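Local coordinates for putative glyoxalase superfamily protein (Ralstonia eutropha, PDB 3IUZ), which probably acts as an iron(II)-dependent dioxygenase of the 2-oxoadipate dioxygenase/decarboxylase family, converting 2-oxoadipate to 2-hydroxyglutarate, at residues A[113-118]-A[139-144]; A[240-245]-A[321-326]. All coordinates share one frame; numbering follows the deposited sequence.

Contact 1 (A[113-118]-A[139-144]); sequences RLNGNY and IAQFFV
Y118 and F143 make the close-packed part of this contact. Their planes are only 28° apart, but the rings are strongly offset, with centroids 5.8 Å from each other, so little of one lies over the other. The touch is narrow: Y118 CD2 comes to 3.6 Å from F143 CE2, with F143 CZ just behind. F143 CG stands anti to the backbone N (chi1 -167°), carrying the ring to the tyrosine, although the bond from CA to CB does not itself head for strand 112-120. The Y118 hydroxyl is fixed at its far end by a hydrogen bond with the backbone N of F325, and the F325 ring also meets F143.

Toward N115 the contact becomes polar and looser. N115 is exposed, and its ND2 gives only a weak hydrogen bond to Q141 OE1, at 3.5 Å. The two side chains meet at about a right angle, with their amide planes turned 73° apart. A water does the better work here, accepting from N115 ND2 at 2.9 Å and donating to Q141 OE1 at 3.0 Å, so that direct bond and bridge close a small triangle. On its other branch Q141 NE2 binds the carbonyl O of L323, which settles which way round the amide sits.

The backbones stay well apart, with N115 CA and Q141 CA 8.9 Å from each other, because strand 125-132 runs between them and pairs antiparallel with both. N115 and G116 face S129 of that strand in a classic beta bulge. All three strands belong to one mixed sheet, consistent with the glyoxalase (VOC-like) family. Beyond, strand 141-147 pairs in parallel with strand 80-87, while I139, A140 and F142 rest on helix 42-60.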
ATOM      1  N   ARG A 113      -9.109   0.724  12.105  1.00 16.01           N
ATOM      2  CA  ARG A 113      -9.351   1.929  12.858  1.00 16.30           C
ATOM      3  C   ARG A 113      -8.139   2.806  12.758  1.00 16.37           C
ATOM      4  O   ARG A 113      -7.017   2.320  12.708  1.00 14.97           O
ATOM      5  CB  ARG A 113      -9.528   1.614  14.333  1.00 18.33           C
ATOM      6  CG  ARG A 113     -10.743   0.777  14.616  1.00 24.73           C
ATOM      7  CD  ARG A 113     -10.767   0.401  16.092  1.00 33.45           C
ATOM      8  NE  ARG A 113     -11.966  -0.364  16.396  1.00 39.88           N
ATOM      9  CZ  ARG A 113     -12.077  -1.228  17.410  1.00 45.13           C
ATOM     10  NH1 ARG A 113     -11.042  -1.466  18.218  1.00 45.70           N
ATOM     11  NH2 ARG A 113     -13.231  -1.876  17.609  1.00 47.00           N
ATOM     12  N   LEU A 114      -8.360   4.109  12.766  1.00 15.57           N
ATOM     13  CA  LEU A 114      -7.281   5.080  12.840  1.00 15.57           C
ATOM     14  C   LEU A 114      -6.404   4.756  14.025  1.00 16.04           C
ATOM     15  O   LEU A 114      -6.894   4.562  15.141  1.00 15.48           O
ATOM     16  CB  LEU A 114      -7.857   6.496  12.978  1.00 15.51           C
ATOM     17  CG  LEU A 114      -6.852   7.628  13.058  1.00 15.87           C
ATOM     18  CD1 LEU A 114      -6.119   7.792  11.718  1.00 14.36           C
ATOM     19  CD2 LEU A 114      -7.615   8.886  13.531  1.00 16.12           C
ATOM     20  N   ASN A 115      -5.108   4.663  13.790  1.00 16.51           N
ATOM     21  CA  ASN A 115      -4.182   4.372  14.876  1.00 19.01           C
ATOM     22  C   ASN A 115      -3.137   5.471  15.142  1.00 20.49           C
ATOM     23  O   ASN A 115      -2.378   5.346  16.073  1.00 22.26           O
ATOM     24  CB  ASN A 115      -3.495   3.040  14.597  1.00 18.56           C
ATOM     25  CG  ASN A 115      -2.889   2.411  15.829  1.00 21.79           C
ATOM     26  OD1 ASN A 115      -3.543   2.309  16.845  1.00 23.86           O
ATOM     27  ND2 ASN A 115      -1.646   1.927  15.715  1.00 22.40           N
ATOM     28  N   GLY A 116      -3.080   6.513  14.322  1.00 21.03           N
ATOM     29  CA  GLY A 116      -2.046   7.532  14.488  1.00 20.68           C
ATOM     30  C   GLY A 116      -2.195   8.621  13.437  1.00 20.83           C
ATOM     31  O   GLY A 116      -2.619   8.348  12.311  1.00 17.77           O
ATOM     32  N   ASN A 117      -1.856   9.833  13.853  1.00 20.30           N
ATOM     33  CA  ASN A 117      -1.907  11.002  13.003  0.50 21.30           C
ATOM     34  C   ASN A 117      -0.509  11.582  12.924  1.00 21.67           C
ATOM     35  O   ASN A 117       0.105  11.888  13.955  1.00 20.60           O
ATOM     36  CB  ASN A 117      -2.865  12.039  13.574  0.50 21.86           C
ATOM     37  CG  ASN A 117      -2.998  13.259  12.682  0.50 23.17           C
ATOM     38  OD1 ASN A 117      -3.494  13.171  11.564  0.50 23.82           O
ATOM     39  ND2 ASN A 117      -2.546  14.400  13.176  0.50 22.68           N
ATOM     40  N   TYR A 118       0.009  11.693  11.704  1.00 21.08           N
ATOM     41  CA  TYR A 118       1.384  12.116  11.494  1.00 21.33           C
ATOM     42  C   TYR A 118       1.485  13.230  10.463  1.00 22.18           C
ATOM     43  O   TYR A 118       1.569  12.948   9.281  1.00 22.28           O
ATOM     44  CB  TYR A 118       2.195  10.928  11.000  1.00 22.03           C
ATOM     45  CG  TYR A 118       2.102   9.775  11.945  1.00 21.22           C
ATOM     46  CD1 TYR A 118       2.844   9.764  13.114  1.00 25.01           C
ATOM     47  CD2 TYR A 118       1.201   8.730  11.716  1.00 21.76           C
ATOM     48  CE1 TYR A 118       2.725   8.724  14.016  1.00 23.60           C
ATOM     49  CE2 TYR A 118       1.080   7.681  12.598  1.00 20.60           C
ATOM     50  CZ  TYR A 118       1.859   7.679  13.746  1.00 21.91           C
ATOM     51  OH  TYR A 118       1.759   6.642  14.630  1.00 22.29           O
ATOM     52  N   ILE A 139      -1.920  -8.147  11.639  1.00 15.71           N
ATOM     53  CA  ILE A 139      -2.359  -7.795  10.297  1.00 15.28           C
ATOM     54  C   ILE A 139      -1.609  -6.526   9.919  1.00 15.18           C
ATOM     55  O   ILE A 139      -1.438  -5.641  10.760  1.00 15.27           O
ATOM     56  CB  ILE A 139      -3.892  -7.582  10.265  1.00 15.15           C
ATOM     57  CG1 ILE A 139      -4.598  -8.952  10.351  1.00 17.34           C
ATOM     58  CG2 ILE A 139      -4.301  -6.826   9.021  1.00 14.30           C
ATOM     59  CD1 ILE A 139      -6.125  -8.833  10.555  1.00 17.53           C
ATOM     60  N   ALA A 140      -1.125  -6.411   8.691  1.00 15.18           N
ATOM     61  CA  ALA A 140      -0.396  -5.212   8.282  1.00 16.52           C
ATOM     62  C   ALA A 140      -1.230  -3.981   8.483  1.00 17.12           C
ATOM     63  O   ALA A 140      -2.448  -4.016   8.240  1.00 16.82           O
ATOM     64  CB  ALA A 140      -0.018  -5.277   6.792  1.00 16.50           C
ATOM     65  N   GLN A 141      -0.578  -2.885   8.864  1.00 17.40           N
ATOM     66  CA  GLN A 141      -1.231  -1.600   8.936  1.00 17.54           C
ATOM     67  C   GLN A 141      -1.271  -0.996   7.544  1.00 18.66           C
ATOM     68  O   GLN A 141      -0.524  -1.430   6.655  1.00 18.39           O
ATOM     69  CB  GLN A 141      -0.526  -0.656   9.870  1.00 17.49           C
ATOM     70  CG  GLN A 141      -0.642  -1.008  11.316  1.00 16.63           C
ATOM     71  CD  GLN A 141       0.004   0.055  12.183  1.00 18.87           C
ATOM     72  OE1 GLN A 141      -0.618   1.071  12.533  1.00 21.85           O
ATOM     73  NE2 GLN A 141       1.278  -0.148  12.505  1.00 17.65           N
ATOM     74  N   PHE A 142      -2.144  -0.003   7.368  1.00 17.79           N
ATOM     75  CA  PHE A 142      -2.140   0.853   6.193  1.00 17.59           C
ATOM     76  C   PHE A 142      -1.681   2.217   6.633  1.00 18.13           C
ATOM     77  O   PHE A 142      -2.184   2.780   7.650  1.00 18.99           O
ATOM     78  CB  PHE A 142      -3.520   0.980   5.584  1.00 17.90           C
ATOM     79  CG  PHE A 142      -3.903  -0.168   4.707  1.00 17.89           C
ATOM     80  CD1 PHE A 142      -4.346  -1.363   5.246  1.00 16.73           C
ATOM     81  CD2 PHE A 142      -3.756  -0.069   3.332  1.00 15.46           C
ATOM     82  CE1 PHE A 142      -4.670  -2.442   4.419  1.00 18.66           C
ATOM     83  CE2 PHE A 142      -4.076  -1.122   2.500  1.00 17.85           C
ATOM     84  CZ  PHE A 142      -4.530  -2.308   3.012  1.00 19.42           C
ATOM     85  N   PHE A 143      -0.754   2.798   5.874  1.00 17.82           N
ATOM     86  CA  PHE A 143      -0.342   4.171   6.121  1.00 16.82           C
ATOM     87  C   PHE A 143      -0.856   4.958   4.924  1.00 17.60           C
ATOM     88  O   PHE A 143      -0.480   4.661   3.805  1.00 17.55           O
ATOM     89  CB  PHE A 143       1.171   4.285   6.297  1.00 16.77           C
ATOM     90  CG  PHE A 143       1.593   5.607   6.863  1.00 18.12           C
ATOM     91  CD1 PHE A 143       1.724   6.721   6.042  1.00 16.98           C
ATOM     92  CD2 PHE A 143       1.832   5.761   8.211  1.00 21.41           C
ATOM     93  CE1 PHE A 143       2.126   7.945   6.562  1.00 20.88           C
ATOM     94  CE2 PHE A 143       2.219   6.980   8.726  1.00 20.37           C
ATOM     95  CZ  PHE A 143       2.353   8.072   7.914  1.00 21.88           C
ATOM     96  N   VAL A 144      -1.790   5.875   5.153  1.00 15.45           N
ATOM     97  CA  VAL A 144      -2.407   6.607   4.063  1.00 15.15           C
ATOM     98  C   VAL A 144      -2.066   8.049   4.217  1.00 14.59           C
ATOM     99  O   VAL A 144      -2.379   8.667   5.247  1.00 16.95           O
ATOM    100  CB  VAL A 144      -3.942   6.450   4.063  1.00 14.24           C
ATOM    101  CG1 VAL A 144      -4.533   7.212   2.833  1.00 13.74           C
ATOM    102  CG2 VAL A 144      -4.304   4.927   4.047  1.00 13.28           C
TER
HETATM  103  O   HOH W   1       0.191   3.475  14.077  1.00 28.65           O

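Contact 2 (A[240-245]-A[321-326]); sequences TDRVDD and VDLGFD
R242 brings its charged end to the 321-326 loop, yet what it meets there is hydrocarbon: no hydrogen bond passes between the two segments. A methyl of V321 lies over one face of the guanidinium, V321 CG1 being 4.4 Å from R242 NH1. The second touch is from L323, whose CD2 approaches R242 NH2 obliquely at 4.0 Å. The contact is slight and near the surface, all three residues being partly exposed. R242 CA and L323 CA are 11.0 Å apart; the arginine runs out extended, CG anti to the backbone N (chi1 -174°), before a bend at chi3 (-54°) turns the guanidinium.

The charge of R242 is answered from other directions. Its NE forms a salt bridge with D81 OD1 and its NH1 bonds to the carbonyl O of E137, which should hold the group steady beside the two methyls.

The loop keeps its shape by its own means. D322 OD1 accepts from G324 N at 2.8 Å in an Asx turn, met nearly along the C-O axis, while D322 OD2 pairs with R271.

This is plain packing of a loop against the end of a sheet strand. Strand 238-242 lies between strand 80-87, antiparallel to it, and strand 293-306, parallel to it; the loop follows strand 293-306, and its L323 also touches N115 of strand 112-120.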
ATOM      1  N   THR A 240       6.511  -2.765   3.673  1.00 16.46           N
ATOM      2  CA  THR A 240       7.481  -2.842   4.753  1.00 15.78           C
ATOM      3  C   THR A 240       7.437  -4.169   5.457  1.00 15.80           C
ATOM      4  O   THR A 240       6.353  -4.723   5.726  1.00 16.79           O
ATOM      5  CB  THR A 240       7.243  -1.702   5.747  1.00 17.74           C
ATOM      6  OG1 THR A 240       7.312  -0.470   5.035  1.00 19.76           O
ATOM      7  CG2 THR A 240       8.270  -1.673   6.926  1.00 14.13           C
ATOM      8  N   ASP A 241       8.619  -4.659   5.803  1.00 15.54           N
ATOM      9  CA  ASP A 241       8.815  -6.034   6.277  1.00 16.25           C
ATOM     10  C   ASP A 241       9.374  -5.855   7.671  1.00 15.65           C
ATOM     11  O   ASP A 241      10.379  -5.153   7.849  1.00 15.61           O
ATOM     12  CB  ASP A 241       9.794  -6.734   5.320  1.00 15.24           C
ATOM     13  CG  ASP A 241      10.137  -8.165   5.688  1.00 18.94           C
ATOM     14  OD1 ASP A 241       9.729  -8.684   6.759  1.00 18.55           O
ATOM     15  OD2 ASP A 241      10.845  -8.805   4.850  1.00 17.87           O
ATOM     16  N   ARG A 242       8.706  -6.469   8.648  1.00 16.57           N
ATOM     17  CA  ARG A 242       9.085  -6.327  10.048  1.00 15.15           C
ATOM     18  C   ARG A 242      10.132  -7.383  10.408  1.00 16.02           C
ATOM     19  O   ARG A 242       9.838  -8.596  10.383  1.00 17.07           O
ATOM     20  CB  ARG A 242       7.872  -6.450  10.980  1.00 15.29           C
ATOM     21  CG  ARG A 242       8.223  -6.162  12.431  1.00 15.32           C
ATOM     22  CD  ARG A 242       7.024  -6.473  13.371  1.00 16.76           C
ATOM     23  NE  ARG A 242       5.812  -5.757  12.938  1.00 17.97           N
ATOM     24  CZ  ARG A 242       4.597  -5.977  13.398  1.00 19.54           C
ATOM     25  NH1 ARG A 242       4.390  -6.956  14.273  1.00 17.47           N
ATOM     26  NH2 ARG A 242       3.573  -5.229  12.980  1.00 18.49           N
ATOM     27  N   VAL A 243      11.341  -6.923  10.726  1.00 15.70           N
ATOM     28  CA  VAL A 243      12.493  -7.796  10.959  1.00 17.26           C
ATOM     29  C   VAL A 243      13.050  -7.553  12.342  1.00 19.03           C
ATOM     30  O   VAL A 243      12.760  -6.524  12.994  1.00 19.61           O
ATOM     31  CB  VAL A 243      13.610  -7.619   9.867  1.00 18.04           C
ATOM     32  CG1 VAL A 243      13.056  -7.982   8.461  1.00 14.43           C
ATOM     33  CG2 VAL A 243      14.171  -6.159   9.848  1.00 15.98           C
ATOM     34  N   ASP A 244      13.857  -8.514  12.812  1.00 21.27           N
ATOM     35  CA  ASP A 244      14.435  -8.438  14.154  1.00 22.05           C
ATOM     36  C   ASP A 244      15.442  -7.338  14.282  1.00 22.03           C
ATOM     37  O   ASP A 244      15.586  -6.773  15.367  1.00 21.48           O
ATOM     38  CB  ASP A 244      15.183  -9.721  14.520  1.00 24.02           C
ATOM     39  CG  ASP A 244      14.265 -10.917  14.732  1.00 27.42           C
ATOM     40  OD1 ASP A 244      13.062 -10.739  15.070  1.00 33.42           O
ATOM     41  OD2 ASP A 244      14.783 -12.046  14.568  1.00 37.03           O
ATOM     42  N   ASP A 245      16.189  -7.060  13.214  1.00 21.96           N
ATOM     43  CA  ASP A 245      17.297  -6.126  13.296  1.00 22.42           C
ATOM     44  C   ASP A 245      17.618  -5.447  11.981  1.00 22.66           C
ATOM     45  O   ASP A 245      18.331  -5.999  11.143  1.00 23.04           O
ATOM     46  CB  ASP A 245      18.578  -6.833  13.822  1.00 23.44           C
ATOM     47  CG  ASP A 245      19.828  -5.920  13.793  1.00 25.10           C
ATOM     48  OD1 ASP A 245      19.750  -4.678  13.856  1.00 26.66           O
ATOM     49  OD2 ASP A 245      20.923  -6.468  13.676  1.00 32.70           O
ATOM     50  N   VAL A 321       3.922  -4.496  20.900  1.00 32.00           N
ATOM     51  CA  VAL A 321       4.817  -3.895  19.929  1.00 29.03           C
ATOM     52  C   VAL A 321       4.465  -2.400  19.751  1.00 25.11           C
ATOM     53  O   VAL A 321       3.290  -2.047  19.767  1.00 23.54           O
ATOM     54  CB  VAL A 321       4.598  -4.670  18.569  1.00 29.19           C
ATOM     55  CG1 VAL A 321       5.121  -3.897  17.382  1.00 29.18           C
ATOM     56  CG2 VAL A 321       5.237  -6.033  18.658  1.00 31.98           C
ATOM     57  N   ASP A 322       5.454  -1.533  19.595  1.00 21.43           N
ATOM     58  CA  ASP A 322       5.184  -0.118  19.296  1.00 19.95           C
ATOM     59  C   ASP A 322       4.764  -0.007  17.807  1.00 18.51           C
ATOM     60  O   ASP A 322       5.576  -0.208  16.907  1.00 16.47           O
ATOM     61  CB  ASP A 322       6.399   0.759  19.598  1.00 19.70           C
ATOM     62  CG  ASP A 322       6.124   2.239  19.432  1.00 20.58           C
ATOM     63  OD1 ASP A 322       5.237   2.607  18.627  1.00 18.11           O
ATOM     64  OD2 ASP A 322       6.817   3.063  20.102  1.00 19.74           O
ATOM     65  N   LEU A 323       3.497   0.324  17.570  1.00 18.09           N
ATOM     66  CA  LEU A 323       2.939   0.358  16.226  1.00 18.97           C
ATOM     67  C   LEU A 323       3.000   1.769  15.620  1.00 19.69           C
ATOM     68  O   LEU A 323       2.433   2.018  14.561  1.00 19.44           O
ATOM     69  CB  LEU A 323       1.485  -0.165  16.211  1.00 18.98           C
ATOM     70  CG  LEU A 323       1.278  -1.636  16.547  1.00 21.43           C
ATOM     71  CD1 LEU A 323      -0.234  -1.892  16.658  1.00 21.87           C
ATOM     72  CD2 LEU A 323       1.977  -2.668  15.531  1.00 21.30           C
ATOM     73  N   GLY A 324       3.730   2.672  16.264  1.00 19.68           N
ATOM     74  CA  GLY A 324       3.708   4.066  15.836  1.00 20.76           C
ATOM     75  C   GLY A 324       4.550   4.285  14.590  1.00 21.24           C
ATOM     76  O   GLY A 324       5.363   3.429  14.184  1.00 20.50           O
ATOM     77  N   PHE A 325       4.368   5.451  13.999  1.00 22.82           N
ATOM     78  CA  PHE A 325       5.213   5.926  12.907  1.00 25.27           C
ATOM     79  C   PHE A 325       5.823   7.281  13.284  1.00 28.47           C
ATOM     80  O   PHE A 325       6.168   8.069  12.393  1.00 30.15           O
ATOM     81  CB  PHE A 325       4.392   6.041  11.619  1.00 24.36           C
ATOM     82  CG  PHE A 325       3.826   4.731  11.145  1.00 24.59           C
ATOM     83  CD1 PHE A 325       2.672   4.188  11.725  1.00 22.96           C
ATOM     84  CD2 PHE A 325       4.452   4.008  10.136  1.00 24.28           C
ATOM     85  CE1 PHE A 325       2.166   2.975  11.287  1.00 22.37           C
ATOM     86  CE2 PHE A 325       3.904   2.802   9.687  1.00 24.88           C
ATOM     87  CZ  PHE A 325       2.766   2.298  10.261  1.00 21.97           C
ATOM     88  N   ASP A 326       5.915   7.529  14.598  1.00 30.29           N
ATOM     89  CA  ASP A 326       6.414   8.779  15.178  1.00 33.62           C
ATOM     90  C   ASP A 326       7.594   9.358  14.373  1.00 35.06           C
ATOM     91  O   ASP A 326       8.518   8.621  13.899  1.00 34.18           O
ATOM     92  CB  ASP A 326       6.907   8.603  16.655  1.00 34.07           C
ATOM     93  CG  ASP A 326       5.832   8.052  17.620  1.00 36.43           C
ATOM     94  OD1 ASP A 326       4.633   8.001  17.271  1.00 39.00           O
ATOM     95  OD2 ASP A 326       6.207   7.678  18.763  1.00 38.73           O
TER

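Overall arrangement
From the N terminus, contact 1 forms first: strand 112-120 passes into strand 125-132, and strand 141-147 then returns along its far side, closing a short loop of 20 residues. The chain goes through several helices before strand 238-242 opens contact 2, a much longer closure of 75 residues that takes in strands 275-276, 281-287 and 293-306. The two closures follow in series, neither nested nor crossed, and both reach the same sheet. The centres of contact 1 and contact 2 lie about 12 Å apart. The 321-326 loop joins them, since it leans on R242 from one part of the sheet and on Y118 and Q141 from another.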